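Local coordinates for protein anopheles gambiae adenosine kinase (Anopheles gambiae, PDB 3LOO) that catalyses the ATP-dependent phosphorylation of adenosine to AMP, as a member of the pfkB carbohydrate kinase family, at residues Glu241-Ala244 with Leu245-Phe249; Arg166-Gly169 with Asn170-Tyr173; Ser330-Val333 with Asp334-Ile337. All coordinates share one frame; numbering follows the deposited sequence.

Contact 1. Residues Glu241-Ala244 with Leu245-Phe249; sequences EAIA and LAKEF
Ile-243 and Lys-247, one turn apart on helix 239-248, run side by side and point the same way. Lys-247 CB sits 3.6 Å from the carbonyl oxygen Ala-244 O. The next atom, Lys-247 CG, lies close to Ile-243 O, at 3.2 Å. A bend at chi2 (-83°) then turns the chain toward Ile-243, where the aliphatic CE packs on CG2, the methyl anti to its own backbone N. A second bend, at chi4 (64°), places Lys-247 NZ beside that methyl, 3.8 Å from Ile-243 CG2; this is van der Waals distance, and the polar partner of the ammonium is Glu-254, in a long, weak ion pair.

Beneath this pair the backbone carries regular i to i+4 hydrogen bonds, among them Lys-247 N to Ile-243 O at 3.0 Å (N-H...O 163°). Ala-244 O takes two donors, Glu-248 N and a water at 2.8 Å. The same water donates to Glu-248 OE2, so the carboxylate is tied back to the carbonyl of the preceding turn. Farther on, Leu-245 CD2 rests 3.9 Å above one face of the Phe-249 ring, offset toward its rim.

Ala-242, Leu-245 and Ala-246 pack against helix 256-264, and Ala-244 meets helix 216-220. Glu-241, at the other end, has its side chain about 4 Å from the bound magnesium ion and about 5 Å from bis(adenosine)-5'-tetraphosphate. The arrangement of bonds and packing is that of an alpha helix following strand 234-238 in the alpha/beta core of a pfkB-family kinase, starting beside the phosphate site.

Contact 2. Residues Arg166-Gly169 with Asn170-Tyr173; sequences RSDG and NRAY
A helix N-terminus with a serine N-cap brings Ser-167 against Asn-170 and Arg-171 where helix 168-176 begins. The capping bond runs from Asn-170 N to Ser-167 OG and is weak, at 3.4 Å with an N-H...O angle of 154°. It depends on the serine rotamer: chi1 of 68° holds OG between the backbone N and the carbonyl carbon, facing the first turn. The hydroxyl also touches the asparagine side chain, with Ser-167 OG 3.3 Å from Asn-170 CB. The asparagine amide has its main partner just before the segment, ND2 donating to the carbonyl of His-164, which anchors the incoming loop to the first turn.

The i to i+4 helical hydrogen bonds start at the cap residue itself. Arg-171 N donates to Ser-167 O at 2.8 Å with an angle of 167°, and the bonds from Ala-172 N to Asp-168 O and from Tyr-173 N to Gly-169 O continue the series.

Placement in the fold follows from the side chains. Asn-170 and Tyr-173 lie against strands 100-107 and 125-131, the latter an outermost strand of the large sheet, and Tyr-173 OH makes a weak hydrogen bond to Asn-125. Asp-168, Gly-169, Arg-171 and Ala-172 are exposed, while Arg-166 forms a salt bridge with Glu-163.

Arg-171 turns back over the start of the helix. Its CG, set between the backbone N and the carbonyl carbon, lies 3.1 Å from Ser-167 O and 3.3 Å from Asp-168 O. The bend at chi2 then brings Arg-171 CD to 3.4 Å from the carbonyl oxygen Arg-166 O.

Contact 3. Residues Ser330-Val333 with Asp334-Ile337; sequences SRTV and DVCI
Thr-332 donates from its hydroxyl to Asp-334, with OG1 and OD1 separated by 2.5 Å, so short that the exact geometry is doubtful. Each residue has its first side-chain group between the backbone N and the carbonyl carbon (chi1 53° and 62°), which brings OG1 and OD1 together. Thr-332 occupies the N-cap position of helix 333-350, yet its side chain makes no capping bond. Asp-334 OD2 has a long, weak ion pair with Lys-338.

Backbone hydrogen bonds open the helix. Cys-336 N reaches Thr-332 O at 3.0 Å, lying in the carbonyl plane, and Ile-337 N reaches Val-333 O at 2.9 Å.

Two separate van der Waals contacts follow. Val-335 CG1 sits 4.1 Å above one face of the Arg-331 guanidinium plane, over its centre, and also touches the arginine's CB at 3.8 Å. Val-333 and Ile-337 run side by side, CG2 to CD1 at 3.8 Å, and both pack on Leu-288 of strand 284-290. Cys-336 and Ile-337 meet Phe-323 of helix 315-328.

Ser-330, with positive phi (50°), is the C-prime residue of a Schellman motif closing that helix (Arg-331 N to Gln-326 O, Ser-330 N to Leu-327 O), making this a tight helix-to-helix connection within the pfkB-type kinase fold.

All three contacts are local ones along the chain, and none touches another; the nearest atoms of contacts 1 and 3 are about 15 Å apart. Contact 1 is the buried one, its small and apolar residues packing on helices 256-264 and 216-220. Contacts 2 and 3 instead rest on strands of the same large sheet, 100-107 and 125-131 for contact 2, 284-290 and 297-299 for contact 3. Contact 2 is mainly surface, with polar and charged groups around a helix start; contact 3 is intermediate, its loop side exposed. Both include N-cap positions but differ: the serine in 166-169 accepts a weak capping bond, whereas the threonine in 330-333 makes none and instead lies unusually close to a carboxylate.

Contact 1. Residues Glu241-Ala244 with Leu245-Phe249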
loop_
_atom_site.group_PDB
_atom_site.type_symbol
_atom_site.label_atom_id
_atom_site.label_comp_id
_atom_site.label_asym_id
_atom_site.label_seq_id
_atom_site.Cartn_x
_atom_site.Cartn_y
_atom_site.Cartn_z
ATOM N N GLU A 241 9.283 8.177 -4.728
ATOM C CA GLU A 241 9.767 6.834 -4.443
ATOM C C GLU A 241 10.561 6.295 -5.595
ATOM O O GLU A 241 11.571 5.594 -5.401
ATOM C CB GLU A 241 8.562 5.908 -4.132
ATOM C CG GLU A 241 7.980 6.209 -2.742
ATOM C CD GLU A 241 6.453 6.122 -2.642
ATOM O OE1 GLU A 241 5.777 5.424 -3.441
ATOM O OE2 GLU A 241 5.920 6.750 -1.700
ATOM N N ALA A 242 10.104 6.592 -6.807
ATOM C CA ALA A 242 10.847 6.218 -8.001
ATOM C C ALA A 242 12.268 6.880 -8.059
ATOM O O ALA A 242 13.282 6.211 -8.352
ATOM C CB ALA A 242 10.021 6.509 -9.266
ATOM N N ILE A 243 12.323 8.174 -7.785
ATOM C CA ILE A 243 13.619 8.911 -7.658
ATOM C C ILE A 243 14.486 8.348 -6.525
ATOM O O ILE A 243 15.678 8.073 -6.718
ATOM C CB ILE A 243 13.348 10.433 -7.527
ATOM C CG1 ILE A 243 12.779 10.913 -8.859
ATOM C CG2 ILE A 243 14.620 11.237 -7.028
ATOM C CD1 ILE A 243 12.034 12.290 -8.794
ATOM N N ALA A 244 13.878 8.097 -5.362
ATOM C CA ALA A 244 14.592 7.481 -4.277
ATOM C C ALA A 244 15.193 6.126 -4.695
ATOM O O ALA A 244 16.363 5.824 -4.389
ATOM C CB ALA A 244 13.653 7.338 -3.038
ATOM N N LEU A 245 14.432 5.315 -5.427
ATOM C CA LEU A 245 14.945 4.034 -5.896
ATOM C C LEU A 245 16.142 4.201 -6.865
ATOM O O LEU A 245 17.148 3.490 -6.764
ATOM C CB LEU A 245 13.828 3.208 -6.567
ATOM C CG LEU A 245 14.218 1.829 -7.122
ATOM C CD1 LEU A 245 12.988 0.997 -7.374
ATOM C CD2 LEU A 245 14.905 1.986 -8.475
ATOM N N ALA A 246 15.978 5.114 -7.810
ATOM C CA ALA A 246 16.995 5.470 -8.796
ATOM C C ALA A 246 18.334 5.881 -8.145
ATOM O O ALA A 246 19.391 5.445 -8.608
ATOM C CB ALA A 246 16.480 6.579 -9.699
ATOM N N LYS A 247 18.286 6.656 -7.066
ATOM C CA LYS A 247 19.506 6.983 -6.282
ATOM C C LYS A 247 20.159 5.723 -5.713
ATOM O O LYS A 247 21.348 5.539 -5.895
ATOM C CB LYS A 247 19.234 7.951 -5.123
ATOM C CG LYS A 247 18.446 9.225 -5.497
ATOM C CD LYS A 247 19.318 10.337 -6.077
ATOM C CE LYS A 247 18.479 11.587 -6.448
ATOM N NZ LYS A 247 17.869 12.194 -5.220
ATOM N N GLU A 248 19.389 4.849 -5.048
ATOM C CA GLU A 248 19.985 3.654 -4.426
ATOM C C GLU A 248 20.555 2.674 -5.428
ATOM O O GLU A 248 21.477 1.914 -5.115
ATOM C CB GLU A 248 19.004 2.941 -3.492
ATOM C CG GLU A 248 18.540 3.764 -2.287
ATOM C CD GLU A 248 19.645 4.570 -1.567
ATOM O OE1 GLU A 248 20.667 3.985 -1.163
ATOM O OE2 GLU A 248 19.453 5.790 -1.383
ATOM N N PHE A 249 19.962 2.650 -6.608
ATOM C CA PHE A 249 20.355 1.752 -7.676
ATOM C C PHE A 249 21.328 2.431 -8.638
ATOM O O PHE A 249 21.732 1.830 -9.619
ATOM C CB PHE A 249 19.122 1.268 -8.460
ATOM C CG PHE A 249 18.391 0.124 -7.808
ATOM C CD1 PHE A 249 18.166 -1.052 -8.511
ATOM C CD2 PHE A 249 17.887 0.236 -6.516
ATOM C CE1 PHE A 249 17.456 -2.120 -7.928
ATOM C CE2 PHE A 249 17.194 -0.831 -5.914
ATOM C CZ PHE A 249 16.980 -2.003 -6.618
HETATM O O HOH W 1 17.369 7.133 -2.142
#

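Contact 2. Residues Arg166-Gly169 with Asn170-Tyr173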
loop_
_atom_site.group_PDB
_atom_site.type_symbol
_atom_site.label_atom_id
_atom_site.label_comp_id
_atom_site.label_asym_id
_atom_site.label_seq_id
_atom_site.Cartn_x
_atom_site.Cartn_y
_atom_site.Cartn_z
ATOM N N ARG A 166 1.091 -20.456 7.679
ATOM C CA ARG A 166 1.240 -21.917 7.594
ATOM C C ARG A 166 0.135 -22.742 8.262
ATOM O O ARG A 166 0.216 -23.968 8.247
ATOM C CB ARG A 166 2.588 -22.366 8.162
ATOM C CG ARG A 166 3.725 -22.318 7.165
ATOM C CD ARG A 166 4.912 -23.158 7.659
ATOM N NE ARG A 166 5.706 -22.484 8.685
ATOM C CZ ARG A 166 6.592 -21.518 8.433
ATOM N NH1 ARG A 166 6.785 -21.097 7.183
ATOM N NH2 ARG A 166 7.276 -20.963 9.426
ATOM N N SER A 167 -0.864 -22.102 8.865
ATOM C CA SER A 167 -2.034 -22.856 9.311
ATOM C C SER A 167 -2.746 -23.462 8.069
ATOM O O SER A 167 -2.597 -22.965 6.958
ATOM C CB SER A 167 -2.984 -22.000 10.157
ATOM O OG SER A 167 -3.608 -20.996 9.369
ATOM N N ASP A 168 -3.500 -24.541 8.267
ATOM C CA ASP A 168 -4.203 -25.210 7.167
ATOM C C ASP A 168 -5.129 -24.247 6.415
ATOM O O ASP A 168 -5.157 -24.240 5.181
ATOM C CB ASP A 168 -4.994 -26.426 7.693
ATOM C CG ASP A 168 -4.087 -27.560 8.192
ATOM O OD1 ASP A 168 -2.843 -27.488 8.016
ATOM O OD2 ASP A 168 -4.626 -28.540 8.763
ATOM N N GLY A 169 -5.884 -23.442 7.169
ATOM C CA GLY A 169 -6.839 -22.530 6.558
ATOM C C GLY A 169 -6.107 -21.485 5.751
ATOM O O GLY A 169 -6.465 -21.195 4.607
ATOM N N ASN A 170 -5.057 -20.928 6.342
ATOM C CA ASN A 170 -4.318 -19.877 5.672
ATOM C C ASN A 170 -3.537 -20.364 4.452
ATOM O O ASN A 170 -3.437 -19.651 3.456
ATOM C CB ASN A 170 -3.461 -19.090 6.678
ATOM C CG ASN A 170 -4.306 -18.162 7.552
ATOM O OD1 ASN A 170 -5.501 -17.986 7.315
ATOM N ND2 ASN A 170 -3.686 -17.551 8.550
ATOM N N ARG A 171 -3.002 -21.583 4.516
ATOM C CA ARG A 171 -2.415 -22.139 3.296
ATOM C C ARG A 171 -3.415 -22.437 2.182
ATOM O O ARG A 171 -3.074 -22.287 1.012
ATOM C CB ARG A 171 -1.430 -23.294 3.552
ATOM C CG ARG A 171 -1.953 -24.431 4.351
ATOM C CD ARG A 171 -0.826 -25.095 5.196
ATOM N NE ARG A 171 0.373 -25.415 4.420
ATOM C CZ ARG A 171 0.479 -26.455 3.589
ATOM N NH1 ARG A 171 -0.545 -27.289 3.409
ATOM N NH2 ARG A 171 1.617 -26.664 2.929
ATOM N N ALA A 172 -4.650 -22.810 2.530
ATOM C CA ALA A 172 -5.697 -22.950 1.507
ATOM C C ALA A 172 -5.996 -21.576 0.842
ATOM O O ALA A 172 -6.199 -21.479 -0.362
ATOM C CB ALA A 172 -6.987 -23.574 2.116
ATOM N N TYR A 173 -5.982 -20.521 1.643
ATOM C CA TYR A 173 -6.159 -19.151 1.110
ATOM C C TYR A 173 -5.022 -18.744 0.136
ATOM O O TYR A 173 -5.298 -18.203 -0.925
ATOM C CB TYR A 173 -6.234 -18.141 2.230
ATOM C CG TYR A 173 -7.535 -18.093 3.009
ATOM C CD1 TYR A 173 -8.779 -18.284 2.377
ATOM C CD2 TYR A 173 -7.528 -17.786 4.374
ATOM C CE1 TYR A 173 -9.978 -18.199 3.111
ATOM C CE2 TYR A 173 -8.717 -17.682 5.105
ATOM C CZ TYR A 173 -9.937 -17.898 4.456
ATOM O OH TYR A 173 -11.109 -17.777 5.162
#

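Contact 3. Residues Ser330-Val333 with Asp334-Ile337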
loop_
_atom_site.group_PDB
_atom_site.type_symbol
_atom_site.label_atom_id
_atom_site.label_comp_id
_atom_site.label_asym_id
_atom_site.label_seq_id
_atom_site.Cartn_x
_atom_site.Cartn_y
_atom_site.Cartn_z
ATOM N N SER A 330 -10.554 -9.028 -14.983
ATOM C CA SER A 330 -9.795 -9.184 -16.235
ATOM C C SER A 330 -9.869 -8.029 -17.227
ATOM O O SER A 330 -9.835 -8.272 -18.428
ATOM C CB SER A 330 -10.194 -10.465 -17.006
ATOM O OG SER A 330 -10.319 -11.575 -16.151
ATOM N N ARG A 331 -9.979 -6.791 -16.766
ATOM C CA ARG A 331 -10.020 -5.672 -17.708
ATOM C C ARG A 331 -8.599 -5.329 -18.137
ATOM O O ARG A 331 -7.650 -5.785 -17.498
ATOM C CB ARG A 331 -10.726 -4.486 -17.072
ATOM C CG ARG A 331 -12.089 -4.902 -16.482
ATOM C CD ARG A 331 -13.122 -5.253 -17.575
ATOM N NE ARG A 331 -14.148 -4.204 -17.577
ATOM C CZ ARG A 331 -14.351 -3.310 -18.537
ATOM N NH1 ARG A 331 -13.633 -3.316 -19.649
ATOM N NH2 ARG A 331 -15.302 -2.405 -18.378
ATOM N N THR A 332 -8.427 -4.571 -19.216
ATOM C CA THR A 332 -7.066 -4.265 -19.685
ATOM C C THR A 332 -6.479 -3.187 -18.792
ATOM O O THR A 332 -7.210 -2.504 -18.085
ATOM C CB THR A 332 -7.027 -3.754 -21.136
ATOM O OG1 THR A 332 -7.925 -2.660 -21.241
ATOM C CG2 THR A 332 -7.468 -4.864 -22.135
ATOM N N VAL A 333 -5.167 -3.007 -18.884
ATOM C CA VAL A 333 -4.421 -2.121 -18.001
ATOM C C VAL A 333 -4.945 -0.679 -18.052
ATOM O O VAL A 333 -4.965 -0.005 -17.039
ATOM C CB VAL A 333 -2.891 -2.211 -18.290
ATOM C CG1 VAL A 333 -2.534 -1.699 -19.699
ATOM C CG2 VAL A 333 -2.090 -1.490 -17.227
ATOM N N ASP A 334 -5.378 -0.213 -19.223
ATOM C CA ASP A 334 -5.843 1.165 -19.345
ATOM C C ASP A 334 -7.115 1.384 -18.555
ATOM O O ASP A 334 -7.312 2.445 -17.963
ATOM C CB ASP A 334 -6.030 1.566 -20.821
ATOM C CG ASP A 334 -7.082 0.711 -21.543
ATOM O OD1 ASP A 334 -6.839 -0.496 -21.740
ATOM O OD2 ASP A 334 -8.163 1.243 -21.901
ATOM N N VAL A 335 -7.981 0.373 -18.542
ATOM C CA VAL A 335 -9.172 0.428 -17.710
ATOM C C VAL A 335 -8.791 0.306 -16.213
ATOM O O VAL A 335 -9.396 0.934 -15.371
ATOM C CB VAL A 335 -10.199 -0.684 -18.119
ATOM C CG1 VAL A 335 -11.386 -0.777 -17.107
ATOM C CG2 VAL A 335 -10.708 -0.410 -19.563
ATOM N N CYS A 336 -7.822 -0.536 -15.893
ATOM C CA CYS A 336 -7.378 -0.661 -14.486
ATOM C C CYS A 336 -6.891 0.674 -13.973
ATOM O O CYS A 336 -7.250 1.076 -12.877
ATOM C CB CYS A 336 -6.301 -1.725 -14.349
ATOM S SG CYS A 336 -6.950 -3.358 -14.768
ATOM N N ILE A 337 -6.112 1.375 -14.793
ATOM C CA ILE A 337 -5.532 2.660 -14.373
ATOM C C ILE A 337 -6.592 3.766 -14.268
ATOM O O ILE A 337 -6.564 4.576 -13.326
ATOM C CB ILE A 337 -4.350 3.072 -15.273
ATOM C CG1 ILE A 337 -3.186 2.096 -15.035
ATOM C CG2 ILE A 337 -3.954 4.611 -15.058
ATOM C CD1 ILE A 337 -2.049 2.175 -16.061
#